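Local coordinates for alcohol dehydrogenase, zinc-containing (PDB 1VJ0), which probably catalyses the zinc-dependent oxidation and reduction of alcohols or related substrates as a medium-chain dehydrogenase/reductase family enzyme, at residues Ala52-Ser57 and Asn360-Leu365; Gly208-Val213 and Ser347-His352. All coordinates share one frame; numbering follows the deposited sequence.

Contact 1: residues Ala52-Ser57 and Asn360-Leu365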
loop_
_atom_site.group_PDB
_atom_site.type_symbol
_atom_site.label_atom_id
_atom_site.label_comp_id
_atom_site.label_asym_id
_atom_site.label_seq_id
_atom_site.Cartn_x
_atom_site.Cartn_y
_atom_site.Cartn_z
ATOM N N ALA A 52 17.439 29.016 15.575
ATOM C CA ALA A 52 16.031 29.236 15.321
ATOM C C ALA A 52 15.794 29.656 13.894
ATOM O O ALA A 52 16.248 30.736 13.463
ATOM C CB ALA A 52 15.456 30.293 16.258
ATOM N N GLY A 53 15.071 28.846 13.130
ATOM C CA GLY A 53 14.748 29.225 11.769
ATOM C C GLY A 53 13.673 30.281 11.717
ATOM O O GLY A 53 12.709 30.235 12.481
ATOM N N VAL A 54 13.831 31.227 10.816
ATOM C CA VAL A 54 12.781 32.181 10.485
ATOM C C VAL A 54 12.072 31.669 9.226
ATOM O O VAL A 54 12.680 31.572 8.155
ATOM C CB VAL A 54 13.347 33.594 10.309
ATOM C CG1 VAL A 54 12.254 34.594 10.016
ATOM C CG2 VAL A 54 14.064 34.005 11.576
ATOM N N CYS A 55 10.789 31.343 9.387
ATOM C CA CYS A 55 9.950 30.785 8.331
ATOM C C CYS A 55 9.124 31.835 7.661
ATOM O O CYS A 55 8.757 32.838 8.254
ATOM C CB CYS A 55 9.004 29.728 8.903
ATOM S SG CYS A 55 8.171 28.834 7.574
ATOM N N GLY A 56 8.806 31.631 6.394
ATOM C CA GLY A 56 8.000 32.626 5.688
ATOM C C GLY A 56 6.630 32.814 6.309
ATOM O O GLY A 56 6.035 33.894 6.248
ATOM N N SER A 57 6.112 31.756 6.916
ATOM C CA SER A 57 4.839 31.861 7.640
ATOM C C SER A 57 4.906 32.757 8.914
ATOM O O SER A 57 3.867 33.232 9.416
ATOM C CB SER A 57 4.323 30.458 7.980
ATOM O OG SER A 57 5.220 29.810 8.873
ATOM N N ASN A 360 13.449 41.419 14.048
ATOM C CA ASN A 360 12.603 42.250 13.175
ATOM C C ASN A 360 13.211 42.357 11.773
ATOM O O ASN A 360 12.498 42.281 10.758
ATOM C CB ASN A 360 12.369 43.636 13.789
ATOM C CG ASN A 360 11.422 43.571 14.951
ATOM O OD1 ASN A 360 10.270 43.240 14.764
ATOM N ND2 ASN A 360 11.910 43.849 16.162
ATOM N N LYS A 361 14.538 42.508 11.723
ATOM C CA LYS A 361 15.261 42.560 10.444
ATOM C C LYS A 361 15.181 41.224 9.709
ATOM O O LYS A 361 14.989 41.203 8.507
ATOM C CB LYS A 361 16.736 42.963 10.706
ATOM C CG LYS A 361 17.645 43.051 9.497
ATOM C CD LYS A 361 17.200 44.081 8.456
ATOM N N ALA A 362 15.315 40.108 10.425
ATOM C CA ALA A 362 15.100 38.794 9.843
ATOM C C ALA A 362 13.774 38.674 9.116
ATOM O O ALA A 362 13.733 38.197 8.001
ATOM C CB ALA A 362 15.184 37.706 10.902
ATOM N N LEU A 363 12.671 39.036 9.769
ATOM C CA LEU A 363 11.352 39.010 9.128
ATOM C C LEU A 363 11.309 39.937 7.904
ATOM O O LEU A 363 10.749 39.602 6.888
ATOM C CB LEU A 363 10.283 39.418 10.127
ATOM C CG LEU A 363 10.043 38.420 11.275
ATOM C CD1 LEU A 363 9.275 39.047 12.445
ATOM C CD2 LEU A 363 9.294 37.217 10.796
ATOM N N GLU A 364 11.905 41.105 8.021
ATOM C CA GLU A 364 11.983 42.023 6.889
ATOM C C GLU A 364 12.664 41.349 5.679
ATOM O O GLU A 364 12.148 41.404 4.554
ATOM C CB GLU A 364 12.695 43.285 7.337
ATOM C CG GLU A 364 12.932 44.295 6.236
ATOM C CD GLU A 364 14.020 45.284 6.620
ATOM O OE1 GLU A 364 13.764 46.083 7.562
ATOM O OE2 GLU A 364 15.131 45.218 5.994
ATOM N N LEU A 365 13.796 40.686 5.931
ATOM C CA LEU A 365 14.550 39.994 4.889
ATOM C C LEU A 365 13.739 38.866 4.263
ATOM O O LEU A 365 13.831 38.602 3.074
ATOM C CB LEU A 365 15.862 39.407 5.453
ATOM C CG LEU A 365 16.959 40.391 5.875
ATOM C CD1 LEU A 365 18.075 39.747 6.631
ATOM C CD2 LEU A 365 17.492 41.057 4.646
#

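Contact 2: residues Gly208-Val213 and Ser347-His352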
loop_
_atom_site.group_PDB
_atom_site.type_symbol
_atom_site.label_atom_id
_atom_site.label_comp_id
_atom_site.label_asym_id
_atom_site.label_seq_id
_atom_site.Cartn_x
_atom_site.Cartn_y
_atom_site.Cartn_z
ATOM N N GLY A 208 10.386 23.529 -1.988
ATOM C CA GLY A 208 10.731 22.921 -3.276
ATOM C C GLY A 208 12.174 22.421 -3.323
ATOM O O GLY A 208 12.473 21.335 -3.878
ATOM N N LEU A 209 13.068 23.180 -2.712
ATOM C CA LEU A 209 14.490 22.793 -2.660
ATOM C C LEU A 209 14.797 21.556 -1.799
ATOM O O LEU A 209 15.563 20.667 -2.221
ATOM C CB LEU A 209 15.328 23.980 -2.260
ATOM C CG LEU A 209 15.335 25.170 -3.237
ATOM C CD1 LEU A 209 15.929 26.362 -2.544
ATOM C CD2 LEU A 209 16.119 24.842 -4.505
ATOM N N PHE A 210 14.171 21.433 -0.646
ATOM C CA PHE A 210 14.229 20.165 0.094
ATOM C C PHE A 210 13.660 19.024 -0.742
ATOM O O PHE A 210 14.215 17.933 -0.718
ATOM C CB PHE A 210 13.488 20.251 1.454
ATOM C CG PHE A 210 14.366 20.583 2.592
ATOM C CD1 PHE A 210 14.667 21.904 2.905
ATOM C CD2 PHE A 210 14.901 19.564 3.377
ATOM C CE1 PHE A 210 15.493 22.194 3.973
ATOM C CE2 PHE A 210 15.687 19.858 4.443
ATOM C CZ PHE A 210 16.019 21.164 4.729
ATOM N N GLY A 211 12.580 19.294 -1.488
ATOM C CA GLY A 211 11.983 18.337 -2.447
ATOM C C GLY A 211 13.028 17.763 -3.395
ATOM O O GLY A 211 13.024 16.563 -3.675
ATOM N N VAL A 212 13.922 18.628 -3.898
ATOM C CA VAL A 212 15.004 18.192 -4.807
ATOM C C VAL A 212 15.886 17.133 -4.140
ATOM O O VAL A 212 16.098 16.036 -4.693
ATOM C CB VAL A 212 15.885 19.391 -5.294
ATOM C CG1 VAL A 212 17.108 18.906 -6.095
ATOM C CG2 VAL A 212 15.025 20.355 -6.180
ATOM N N VAL A 213 16.373 17.432 -2.944
ATOM C CA VAL A 213 17.229 16.520 -2.200
ATOM C C VAL A 213 16.502 15.228 -1.789
ATOM O O VAL A 213 17.074 14.129 -1.880
ATOM C CB VAL A 213 17.844 17.262 -0.992
ATOM C CG1 VAL A 213 18.599 16.332 -0.054
ATOM C CG2 VAL A 213 18.734 18.388 -1.479
ATOM N N SER A 347 22.967 23.292 3.446
ATOM C CA SER A 347 23.415 24.539 4.074
ATOM C C SER A 347 23.400 25.669 3.056
ATOM O O SER A 347 23.383 26.830 3.451
ATOM C CB SER A 347 24.807 24.468 4.730
ATOM O OG SER A 347 25.797 24.049 3.808
ATOM N N LYS A 348 23.426 25.350 1.762
ATOM C CA LYS A 348 23.353 26.377 0.753
ATOM C C LYS A 348 22.053 27.231 0.798
ATOM O O LYS A 348 22.003 28.326 0.249
ATOM C CB LYS A 348 23.549 25.763 -0.647
ATOM C CG LYS A 348 24.926 25.078 -0.871
ATOM C CD LYS A 348 25.027 24.518 -2.296
ATOM C CE LYS A 348 26.299 23.725 -2.489
ATOM N NZ LYS A 348 27.502 24.612 -2.503
ATOM N N LEU A 349 21.013 26.730 1.408
ATOM C CA LEU A 349 19.756 27.421 1.517
ATOM C C LEU A 349 19.809 28.559 2.547
ATOM O O LEU A 349 19.026 29.497 2.465
ATOM C CB LEU A 349 18.670 26.439 1.908
ATOM C CG LEU A 349 18.036 25.587 0.817
ATOM C CD1 LEU A 349 19.030 24.716 0.106
ATOM C CD2 LEU A 349 16.955 24.705 1.426
ATOM N N ILE A 350 20.742 28.490 3.497
ATOM C CA ILE A 350 20.830 29.521 4.555
ATOM C C ILE A 350 21.604 30.689 4.033
ATOM O O ILE A 350 22.789 30.591 3.806
ATOM C CB ILE A 350 21.445 28.963 5.855
ATOM C CG1 ILE A 350 20.553 27.834 6.370
ATOM C CG2 ILE A 350 21.588 30.118 6.913
ATOM C CD1 ILE A 350 21.210 26.886 7.327
ATOM N N THR A 351 20.911 31.783 3.768
ATOM C CA THR A 351 21.548 32.944 3.184
ATOM C C THR A 351 21.938 33.970 4.193
ATOM O O THR A 351 22.802 34.804 3.889
ATOM C CB THR A 351 20.660 33.619 2.137
ATOM O OG1 THR A 351 19.350 33.815 2.656
ATOM C CG2 THR A 351 20.505 32.740 0.902
ATOM N N HIS A 352 21.318 33.932 5.375
ATOM C CA HIS A 352 21.556 34.972 6.376
ATOM C C HIS A 352 21.523 34.346 7.767
ATOM O O HIS A 352 20.661 33.518 8.049
ATOM C CB HIS A 352 20.449 35.998 6.308
ATOM C CG HIS A 352 20.444 36.802 5.040
ATOM N ND1 HIS A 352 19.904 36.332 3.862
ATOM C CD2 HIS A 352 20.937 38.033 4.766
ATOM C CE1 HIS A 352 20.057 37.247 2.916
ATOM N NE2 HIS A 352 20.657 38.299 3.445
#

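Contact 1: residues Ala52-Ser57 and Asn360-Leu365
The two methyl branches of Val-54 divide the contact with helix 359-368 between them. CG1 meets CD2 of Leu-363 at 4.0 Å, while CG2 lies 3.9 Å from CB of Ala-362. The fork is set by chi1 of -178°, which holds CG1 trans to the backbone nitrogen and leaves CG2 on the nitrogen side; with this rotation the methyls fan out, one to Leu-363 and one to Ala-362. The approach differs as well: Ala-362 points its CB toward the strand, and that methyl comes against the flank of CG2, whereas the CB of Leu-363 does not face the strand and only its far end comes in, the two branched side chains lying roughly at right angles. At small Ala-362 the backbones come nearest, with 7.0 Å between the CA atoms of Val-54 and Ala-362, and about 117 Å² is buried in total. Val-374 and Leu-376 of strand 374-377 touch both Val-54 and Ala-362, and Tyr-149 touches both Val-54 and Leu-363, closing the apolar cluster.

One residue on, the chain turns its chemistry to the other side. The CB of Cys-55 points away from the helix, and its SG binds the zinc ion together with His-77, Glu-78 and Cys-178. Cys-55 is also the N-cap of helix 56-62: Ser-57 N makes a weak capping bond to Cys-55 SG, 3.6 Å long but fairly straight at 161°. The same sulfur thus meets both a metal and a backbone N-H. Across the segments the contact is purely apolar, consistent with a contact held by burial and van der Waals packing of hydrocarbon, with hydrocarbon on one side of the strand end and metal ligation on the other.

Contact 2: residues Gly208-Val213 and Ser347-His352
Leu-349 lodges against two consecutive side chains of helix 206-217, Leu-209 and Phe-210, and its CD2 touches both. Toward the ring, CD2 stands 3.9 Å from CD1 and 3.9 Å from CE1 of Phe-210, so the methyl is shared equally by these two carbons and reaches the ring's rim obliquely. Toward the leucine, Leu-349 CD2 is 4.1 Å from Leu-209 CB, and Leu-349 CG is 4.0 Å from Leu-209 CD1; these two side chains run past each other in opposite directions. Phe-210 has chi1 of -94°, away from the usual staggered values, and this swings the ring to where its CD1–CE1 side meets the methyl. All three residues are buried, and the ring is backed by Met-175, Ala-176 and Ser-179 of helix 170-188, while Leu-235 and Ala-236 pack on Leu-209.

The surroundings of this apolar knot are looser. Lys-348 is exposed, although its side chain still brushes Leu-235 and Glu-238 of helix 230-238. Farther along, Thr-351 is also exposed and its OG1 is hydrogen-bonded to His-352 ND1 at 2.8 Å, a polar pair that belongs to the approach to strand 352-355 and has no part in the leucine packing.

Helix 206-217 follows strand 198-202 of the six-stranded parallel sheet, and Gly-208 fits the last glycine of a GxGxxG-like turn. Such a strand-turn-helix is consistent with the Rossmann-type coenzyme domain of zinc-containing dehydrogenases, here meeting the chain on its return to the zinc-binding domain.

Overall arrangement
From the N terminus, the chain reaches 52-57 at the end of strand 45-54 in the mixed sheet, then completes much of that sheet and passes through helix 170-188 before entering the parallel sheet, where helix 206-217 supplies 208-213. Contact 2 closes first, when 347-352 comes back to that helix across 134 residues; contact 1 closes soon afterwards at 360-365, a span of 303 residues that encloses the smaller loop without crossing it. Their centres lie 16 Å apart, and they meet directly where Leu-365 CD1 packs 3.8 Å from His-352 CD2. Contact 2 thus joins the Rossmann-like part to the returning chain, and contact 1 fastens helix 359-368 over the mixed sheet beside the zinc-ligating turn.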